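Local coordinates for DspB (Aggregatibacter actinomycetemcomitans, PDB 1YHT), which hydrolyses beta-linked N-acetylhexosamine residues as a family 20 glycoside hydrolase and releases biofilm, probably by cutting its poly-N-acetylglucosamine matrix, at residues D339-I342 with Q343-K347; F29-P32 with E33-K36; G139-R143 with Q144-E148. All coordinates share one frame; numbering follows the deposited sequence.

Contact 1. Residues D339-I342 with Q343-K347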
loop_
_atom_site.group_PDB
_atom_site.type_symbol
_atom_site.label_atom_id
_atom_site.label_comp_id
_atom_site.label_asym_id
_atom_site.label_seq_id
_atom_site.Cartn_x
_atom_site.Cartn_y
_atom_site.Cartn_z
ATOM N N ASP A 339 -7.140 17.648 -0.688
ATOM C CA ASP A 339 -7.666 16.320 -0.480
ATOM C C ASP A 339 -9.072 16.176 -1.099
ATOM O O ASP A 339 -9.322 15.273 -1.877
ATOM C CB ASP A 339 -7.575 15.918 1.032
ATOM C CG ASP A 339 -8.260 16.872 1.969
ATOM O OD1 ASP A 339 -8.841 17.885 1.517
ATOM O OD2 ASP A 339 -8.211 16.595 3.213
ATOM N N GLU A 340 -9.967 17.105 -0.798
ATOM C CA GLU A 340 -11.318 17.044 -1.355
ATOM C C GLU A 340 -11.358 17.144 -2.889
ATOM O O GLU A 340 -12.148 16.472 -3.520
ATOM C CB GLU A 340 -12.209 18.101 -0.677
ATOM C CG GLU A 340 -13.591 18.211 -1.262
ATOM C CD GLU A 340 -14.466 16.958 -1.147
ATOM O OE1 GLU A 340 -14.093 15.943 -0.489
ATOM O OE2 GLU A 340 -15.581 17.002 -1.746
ATOM N N THR A 341 -10.480 17.933 -3.502
ATOM C CA THR A 341 -10.420 18.010 -4.984
ATOM C C THR A 341 -10.016 16.651 -5.551
ATOM O O THR A 341 -10.586 16.163 -6.563
ATOM C CB THR A 341 -9.419 19.063 -5.422
ATOM O OG1 THR A 341 -9.825 20.316 -4.900
ATOM C CG2 THR A 341 -9.262 19.173 -6.943
ATOM N N ILE A 342 -9.034 16.028 -4.908
ATOM C CA ILE A 342 -8.597 14.697 -5.346
ATOM C C ILE A 342 -9.742 13.683 -5.258
ATOM O O ILE A 342 -10.009 12.885 -6.192
ATOM C CB ILE A 342 -7.407 14.188 -4.515
ATOM C CG1 ILE A 342 -6.177 15.052 -4.787
ATOM C CG2 ILE A 342 -7.140 12.670 -4.852
ATOM C CD1 ILE A 342 -5.120 14.957 -3.701
ATOM N N GLN A 343 -10.396 13.668 -4.108
ATOM C CA GLN A 343 -11.500 12.762 -3.905
ATOM C C GLN A 343 -12.621 12.976 -4.936
ATOM O O GLN A 343 -13.084 12.013 -5.557
ATOM C CB GLN A 343 -12.022 12.933 -2.494
ATOM C CG GLN A 343 -13.066 11.913 -2.051
ATOM C CD GLN A 343 -14.506 12.312 -2.399
ATOM O OE1 GLN A 343 -14.903 13.458 -2.268
ATOM N NE2 GLN A 343 -15.268 11.351 -2.855
ATOM N N LYS A 344 -13.073 14.213 -5.113
ATOM C CA LYS A 344 -14.194 14.454 -6.039
ATOM C C LYS A 344 -13.841 14.080 -7.476
ATOM O O LYS A 344 -14.664 13.522 -8.191
ATOM C CB LYS A 344 -14.701 15.897 -5.962
ATOM C CG LYS A 344 -13.705 16.933 -6.398
ATOM C CD LYS A 344 -14.320 18.415 -6.417
ATOM C CE LYS A 344 -14.365 19.111 -5.035
ATOM N NZ LYS A 344 -13.124 20.011 -4.685
ATOM N N ASN A 345 -12.603 14.364 -7.880
ATOM C CA ASN A 345 -12.182 14.078 -9.257
ATOM C C ASN A 345 -11.869 12.614 -9.569
ATOM O O ASN A 345 -11.854 12.234 -10.752
ATOM C CB ASN A 345 -11.055 14.993 -9.681
ATOM C CG ASN A 345 -11.558 16.399 -10.019
ATOM O OD1 ASN A 345 -12.048 16.633 -11.130
ATOM N ND2 ASN A 345 -11.462 17.325 -9.058
ATOM N N THR A 346 -11.579 11.810 -8.546
ATOM C CA THR A 346 -11.251 10.384 -8.772
ATOM C C THR A 346 -12.449 9.471 -8.563
ATOM O O THR A 346 -12.357 8.273 -8.755
ATOM C CB THR A 346 -10.072 9.898 -7.863
ATOM O OG1 THR A 346 -10.333 10.219 -6.497
ATOM C CG2 THR A 346 -8.766 10.598 -8.291
ATOM N N LYS A 347 -13.581 10.039 -8.172
ATOM C CA LYS A 347 -14.777 9.257 -7.883
ATOM C C LYS A 347 -15.219 8.391 -9.063
ATOM O O LYS A 347 -15.503 7.229 -8.902
ATOM C CB LYS A 347 -15.922 10.205 -7.473
ATOM C CG LYS A 347 -17.048 9.629 -6.665
ATOM C CD LYS A 347 -17.949 10.784 -6.131
ATOM C CE LYS A 347 -18.542 10.595 -4.670
ATOM N NZ LYS A 347 -17.877 11.307 -3.418
#

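Contact 2. Residues F29-P32 with E33-K36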
loop_
_atom_site.group_PDB
_atom_site.type_symbol
_atom_site.label_atom_id
_atom_site.label_comp_id
_atom_site.label_asym_id
_atom_site.label_seq_id
_atom_site.Cartn_x
_atom_site.Cartn_y
_atom_site.Cartn_z
ATOM N N PHE A 29 -1.815 14.162 2.559
ATOM C CA PHE A 29 -2.678 13.851 3.705
ATOM C C PHE A 29 -4.112 14.075 3.338
ATOM O O PHE A 29 -4.396 14.982 2.575
ATOM C CB PHE A 29 -2.315 14.752 4.886
ATOM C CG PHE A 29 -2.867 14.300 6.196
ATOM C CD1 PHE A 29 -2.273 13.275 6.893
ATOM C CD2 PHE A 29 -3.990 14.917 6.744
ATOM C CE1 PHE A 29 -2.741 12.859 8.111
ATOM C CE2 PHE A 29 -4.470 14.509 7.969
ATOM C CZ PHE A 29 -3.861 13.489 8.654
ATOM N N TYR A 30 -5.019 13.286 3.914
ATOM C CA TYR A 30 -6.448 13.438 3.708
ATOM C C TYR A 30 -7.181 13.516 5.052
ATOM O O TYR A 30 -6.955 12.724 5.991
ATOM C CB TYR A 30 -7.027 12.265 2.868
ATOM C CG TYR A 30 -6.388 12.103 1.486
ATOM C CD1 TYR A 30 -7.086 12.446 0.317
ATOM C CD2 TYR A 30 -5.109 11.624 1.355
ATOM C CE1 TYR A 30 -6.540 12.267 -0.948
ATOM C CE2 TYR A 30 -4.510 11.473 0.082
ATOM C CZ TYR A 30 -5.232 11.774 -1.059
ATOM O OH TYR A 30 -4.658 11.641 -2.302
ATOM N N SER A 31 -8.069 14.491 5.137
ATOM C CA SER A 31 -8.858 14.722 6.332
ATOM C C SER A 31 -9.760 13.525 6.639
ATOM O O SER A 31 -10.140 12.796 5.746
ATOM C CB SER A 31 -9.680 15.998 6.166
ATOM O OG SER A 31 -10.823 15.765 5.363
ATOM N N PRO A 32 -10.072 13.286 7.910
ATOM C CA PRO A 32 -11.102 12.271 8.189
ATOM C C PRO A 32 -12.384 12.371 7.351
ATOM O O PRO A 32 -12.893 11.361 6.855
ATOM C CB PRO A 32 -11.406 12.499 9.677
ATOM C CG PRO A 32 -10.110 12.962 10.234
ATOM C CD PRO A 32 -9.490 13.823 9.157
ATOM N N GLU A 33 -12.872 13.587 7.161
ATOM C CA GLU A 33 -14.061 13.826 6.332
ATOM C C GLU A 33 -13.915 13.274 4.911
ATOM O O GLU A 33 -14.802 12.621 4.408
ATOM C CB GLU A 33 -14.395 15.323 6.271
ATOM C CG GLU A 33 -15.186 15.854 7.465
ATOM C CD GLU A 33 -16.654 15.461 7.489
ATOM O OE1 GLU A 33 -17.173 15.059 6.423
ATOM O OE2 GLU A 33 -17.275 15.543 8.599
ATOM N N VAL A 34 -12.794 13.569 4.281
ATOM C CA VAL A 34 -12.513 13.126 2.926
ATOM C C VAL A 34 -12.279 11.623 2.880
ATOM O O VAL A 34 -12.731 10.958 1.955
ATOM C CB VAL A 34 -11.337 13.892 2.333
ATOM C CG1 VAL A 34 -10.901 13.291 1.026
ATOM C CG2 VAL A 34 -11.685 15.413 2.178
ATOM N N ILE A 35 -11.604 11.065 3.892
ATOM C CA ILE A 35 -11.441 9.620 3.980
ATOM C C ILE A 35 -12.797 8.917 4.062
ATOM O O ILE A 35 -13.027 7.896 3.397
ATOM C CB ILE A 35 -10.536 9.236 5.152
ATOM C CG1 ILE A 35 -9.065 9.662 4.825
ATOM C CG2 ILE A 35 -10.587 7.725 5.360
ATOM C CD1 ILE A 35 -8.080 9.499 5.938
ATOM N N LYS A 36 -13.703 9.465 4.852
ATOM C CA LYS A 36 -15.076 8.968 4.908
ATOM C C LYS A 36 -15.820 9.067 3.557
ATOM O O LYS A 36 -16.619 8.187 3.248
ATOM C CB LYS A 36 -15.879 9.687 5.981
ATOM C CG LYS A 36 -15.545 9.267 7.397
ATOM C CD LYS A 36 -16.162 10.244 8.382
ATOM C CE LYS A 36 -15.907 9.840 9.841
ATOM N NZ LYS A 36 -16.854 10.558 10.712
#

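Contact 3. Residues G139-R143 with Q144-E148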
loop_
_atom_site.group_PDB
_atom_site.type_symbol
_atom_site.label_atom_id
_atom_site.label_comp_id
_atom_site.label_asym_id
_atom_site.label_seq_id
_atom_site.Cartn_x
_atom_site.Cartn_y
_atom_site.Cartn_z
ATOM N N GLY A 139 21.760 0.841 13.999
ATOM C CA GLY A 139 21.848 -0.582 14.313
ATOM C C GLY A 139 20.762 -1.472 13.711
ATOM O O GLY A 139 20.898 -2.688 13.655
ATOM N N LEU A 140 19.661 -0.859 13.305
ATOM C CA LEU A 140 18.535 -1.578 12.734
ATOM C C LEU A 140 18.612 -1.620 11.234
ATOM O O LEU A 140 17.999 -2.486 10.620
ATOM C CB LEU A 140 17.233 -0.893 13.094
ATOM C CG LEU A 140 16.442 -1.534 14.259
ATOM C CD1 LEU A 140 17.289 -2.379 15.242
ATOM C CD2 LEU A 140 15.700 -0.465 14.955
ATOM N N LYS A 141 19.345 -0.666 10.662
ATOM C CA LYS A 141 19.509 -0.567 9.209
ATOM C C LYS A 141 20.421 -1.602 8.594
ATOM O O LYS A 141 21.308 -2.139 9.252
ATOM C CB LYS A 141 20.063 0.812 8.857
ATOM C CG LYS A 141 19.047 1.938 8.976
ATOM C CD LYS A 141 19.625 3.110 8.200
ATOM C CE LYS A 141 18.782 4.309 8.264
ATOM N NZ LYS A 141 19.519 5.361 7.534
ATOM N N SER A 142 20.189 -1.859 7.296
ATOM C CA SER A 142 21.102 -2.612 6.469
ATOM C C SER A 142 22.451 -1.893 6.530
ATOM O O SER A 142 22.515 -0.661 6.540
ATOM C CB SER A 142 20.543 -2.694 5.033
ATOM O OG SER A 142 21.472 -3.281 4.128
ATOM N N ARG A 143 23.545 -2.643 6.585
ATOM C CA ARG A 143 24.878 -1.985 6.526
ATOM C C ARG A 143 25.223 -1.633 5.074
ATOM O O ARG A 143 26.036 -0.751 4.786
ATOM C CB ARG A 143 25.961 -2.880 7.141
ATOM C CG ARG A 143 25.754 -3.141 8.619
ATOM C CD ARG A 143 26.850 -4.068 9.209
ATOM N NE ARG A 143 28.198 -3.557 8.914
ATOM C CZ ARG A 143 29.132 -4.199 8.220
ATOM N NH1 ARG A 143 28.900 -5.430 7.744
ATOM N NH2 ARG A 143 30.310 -3.596 7.997
ATOM N N GLN A 144 24.528 -2.302 4.169
ATOM C CA GLN A 144 24.803 -2.259 2.741
ATOM C C GLN A 144 24.036 -1.157 1.985
ATOM O O GLN A 144 24.538 -0.579 1.033
ATOM C CB GLN A 144 24.371 -3.596 2.200
ATOM C CG GLN A 144 24.354 -3.723 0.737
ATOM C CD GLN A 144 24.632 -5.140 0.370
ATOM O OE1 GLN A 144 23.939 -6.057 0.844
ATOM N NE2 GLN A 144 25.698 -5.351 -0.399
ATOM N N VAL A 145 22.784 -0.953 2.364
ATOM C CA VAL A 145 21.956 0.098 1.782
ATOM C C VAL A 145 21.366 0.917 2.924
ATOM O O VAL A 145 20.763 0.364 3.868
ATOM C CB VAL A 145 20.837 -0.479 0.855
ATOM C CG1 VAL A 145 21.449 -1.046 -0.435
ATOM C CG2 VAL A 145 20.048 -1.571 1.533
ATOM N N ASP A 146 21.483 2.231 2.812
ATOM C CA ASP A 146 21.062 3.129 3.881
ATOM C C ASP A 146 19.565 3.494 3.874
ATOM O O ASP A 146 19.105 4.253 4.710
ATOM C CB ASP A 146 21.896 4.401 3.823
ATOM C CG ASP A 146 21.984 5.094 5.181
ATOM O OD1 ASP A 146 22.292 4.407 6.210
ATOM O OD2 ASP A 146 21.710 6.327 5.202
ATOM N N ASP A 147 18.804 2.962 2.933
ATOM C CA ASP A 147 17.370 3.250 2.878
ATOM C C ASP A 147 16.505 2.029 3.221
ATOM O O ASP A 147 15.297 1.987 2.904
ATOM C CB ASP A 147 17.000 3.838 1.507
ATOM C CG ASP A 147 17.332 2.907 0.342
ATOM O OD1 ASP A 147 18.096 1.930 0.511
ATOM O OD2 ASP A 147 16.833 3.186 -0.764
ATOM N N GLU A 148 17.113 1.022 3.857
ATOM C CA GLU A 148 16.357 -0.172 4.210
ATOM C C GLU A 148 16.693 -0.714 5.594
ATOM O O GLU A 148 17.840 -0.658 6.054
ATOM C CB GLU A 148 16.548 -1.249 3.160
ATOM C CG GLU A 148 16.138 -0.849 1.752
ATOM C CD GLU A 148 16.228 -2.009 0.779
ATOM O OE1 GLU A 148 16.489 -3.138 1.220
ATOM O OE2 GLU A 148 15.998 -1.815 -0.422
HETATM O O HOH W 1 21.320 7.354 8.009
HETATM O O HOH W 2 23.631 1.739 6.354
#

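Contact 1. Residues D339-I342 with Q343-K347
Lys344 lies back over the turn of helix that precedes it, in the first turns of the C-terminal helix 339-358, which packs on the outside of the TIM barrel. Its CB sits over the carbonyl oxygen of Glu340, the same oxygen that takes the Lys344 backbone N-H at 2.9 Å. CG lies against two neighbouring backbone oxygens, 3.2 Å from Thr341 O and 3.3 Å from Glu340 O, because chi1 of 64° sets it between its own backbone N and carbonyl carbon. CD and CE still pass Glu340 O, with CE also near CG of Glu340, and the bends at chi3 and chi4 fold the tip back to Thr341. There Lys344 NZ ends 3.3 Å from Thr341 OG1, a weak hydrogen bond; the Glu340 carboxylate is not in contact with it, though a weak attraction between the charges is possible.

The next residue, Asn345, grips Thr341 O, one turn back, twice. Its backbone N and its ND2, the latter at 2.9 Å, come to that oxygen from opposite faces of the carbonyl plane, and the acceptor lies in the plane of the Asn345 amide. On the other side of this amide OD1 is bound to Ser288, so the group is fixed in rotation. Ile342, facing Tyr30 and Ile329 on the barrel side, offers its carbonyl oxygen to Thr346, whose OG1 approaches it to 2.7 Å, tilted 33° from the carbonyl plane.

Contact 2. Residues F29-P32 with E33-K36
Ser31 O takes the backbone N-H of Ile35 at 2.9 Å, in a nearly straight bond with an N-H...O angle of 169°. The same serine also receives a backbone N-H on its side chain: Val34 N points to OG at 3.1 Å. OG can reach it because chi1 of 79° tucks the hydroxyl between the serine's own backbone N and carbonyl carbon, turned toward the start of the helix. There it also lies 3.3 Å from Val34 CG2 and close to CB of Glu33.

This is an N-cap. Ser31 stands directly before helix 32-44, the helix that follows the first barrel strand, 18-24, in the TIM barrel, and its hydroxyl accepts from Val34 N, a first-turn amide that lacks the i-4 partner of regular helix. Pro32, which has no N-H to offer, occupies the first helical position, and its carbonyl continues the helical i to i+4 pattern by accepting from Lys36 N. The aliphatic chain of Lys36 runs past that oxygen, with CG 3.4 Å from Pro32 O, on the way to a salt bridge between NZ and Asp99.

Ahead of the cap, Tyr30 meets the helix in two places. Its CB rests 3.8 Å from Ile35 CG1, while Val34 CG1 comes to the edge of its ring, in the ring plane, 4.0 Å from CD1. Ile35 CD1 closes over the carbonyl oxygen of Tyr30, and Ile35 also packs on Ile100 of helix 94-106.

Contact 3. Residues G139-R143 with Q144-E148
Lys141 and Asp146 meet across the mouth of a tight loop, ammonium against carboxylate and carbonyl. The lysine chain is straight beyond CG, with chi2 to chi4 all near 180°, and this full extension delivers NZ to Asp146, where it gives a hydrogen bond of 3.1 Å to the backbone O, in the carbonyl plane on a lone pair. NZ also forms a salt bridge with OD1 of Asp146, although as a hydrogen bond that link is weak. Asp146 holds its CG anti to its backbone N (chi1 -155°), which brings the carboxylate back over the lysine; CD of Lys141 lies 3.6 Å from OD1. A water accepts from NZ and donates to Asp146 OD2, giving that oxygen, itself 3.3 Å from Lys141 NZ, a second link to the ammonium. A second water donates to OD1 and to Ser142 O, bridging the two limbs.

The loop follows helix 134-140 and leads toward helix 154-171 in the TIM barrel, and a type I beta turn from Val145 to Glu148 reverses the chain within it. Ser142 makes an ST turn ahead of it. With chi1 at 173°, OG stands opposite the serine's own backbone N and beside its carbonyl carbon, facing the chain that comes after, and it takes two backbone N-H groups, from Gln144 and from Val145, each at 3.2 Å. Val145 CG2 covers the same hydroxyl at 3.4 Å. On the far limb Glu148 O receives Ser142 N at 2.9 Å, while the carboxylate of Glu148 turns elsewhere, with OE2 bonded to Gly186 N.

From the N terminus, contact 2 comes first: it turns the loop after strand 18-24 into helix 32-44. Contact 3 follows, folding the chain between helices 134-140 and 154-171 back on itself. Contact 1 comes last, at the start of the C-terminal helix 339-358. The three are in series, none nested or crossing. Far apart in sequence, contacts 1 and 2 touch: Asp339 OD2 probably accepts a hydrogen bond from Ser31 N, Tyr30 packs on Asp339 and Glu340 on Val34, joining the last helix of the barrel to the first. Contact 3 stands apart, its nearest atoms about 21 Å from those of contact 2, and on the opposite side of the chain's centre from contact 1.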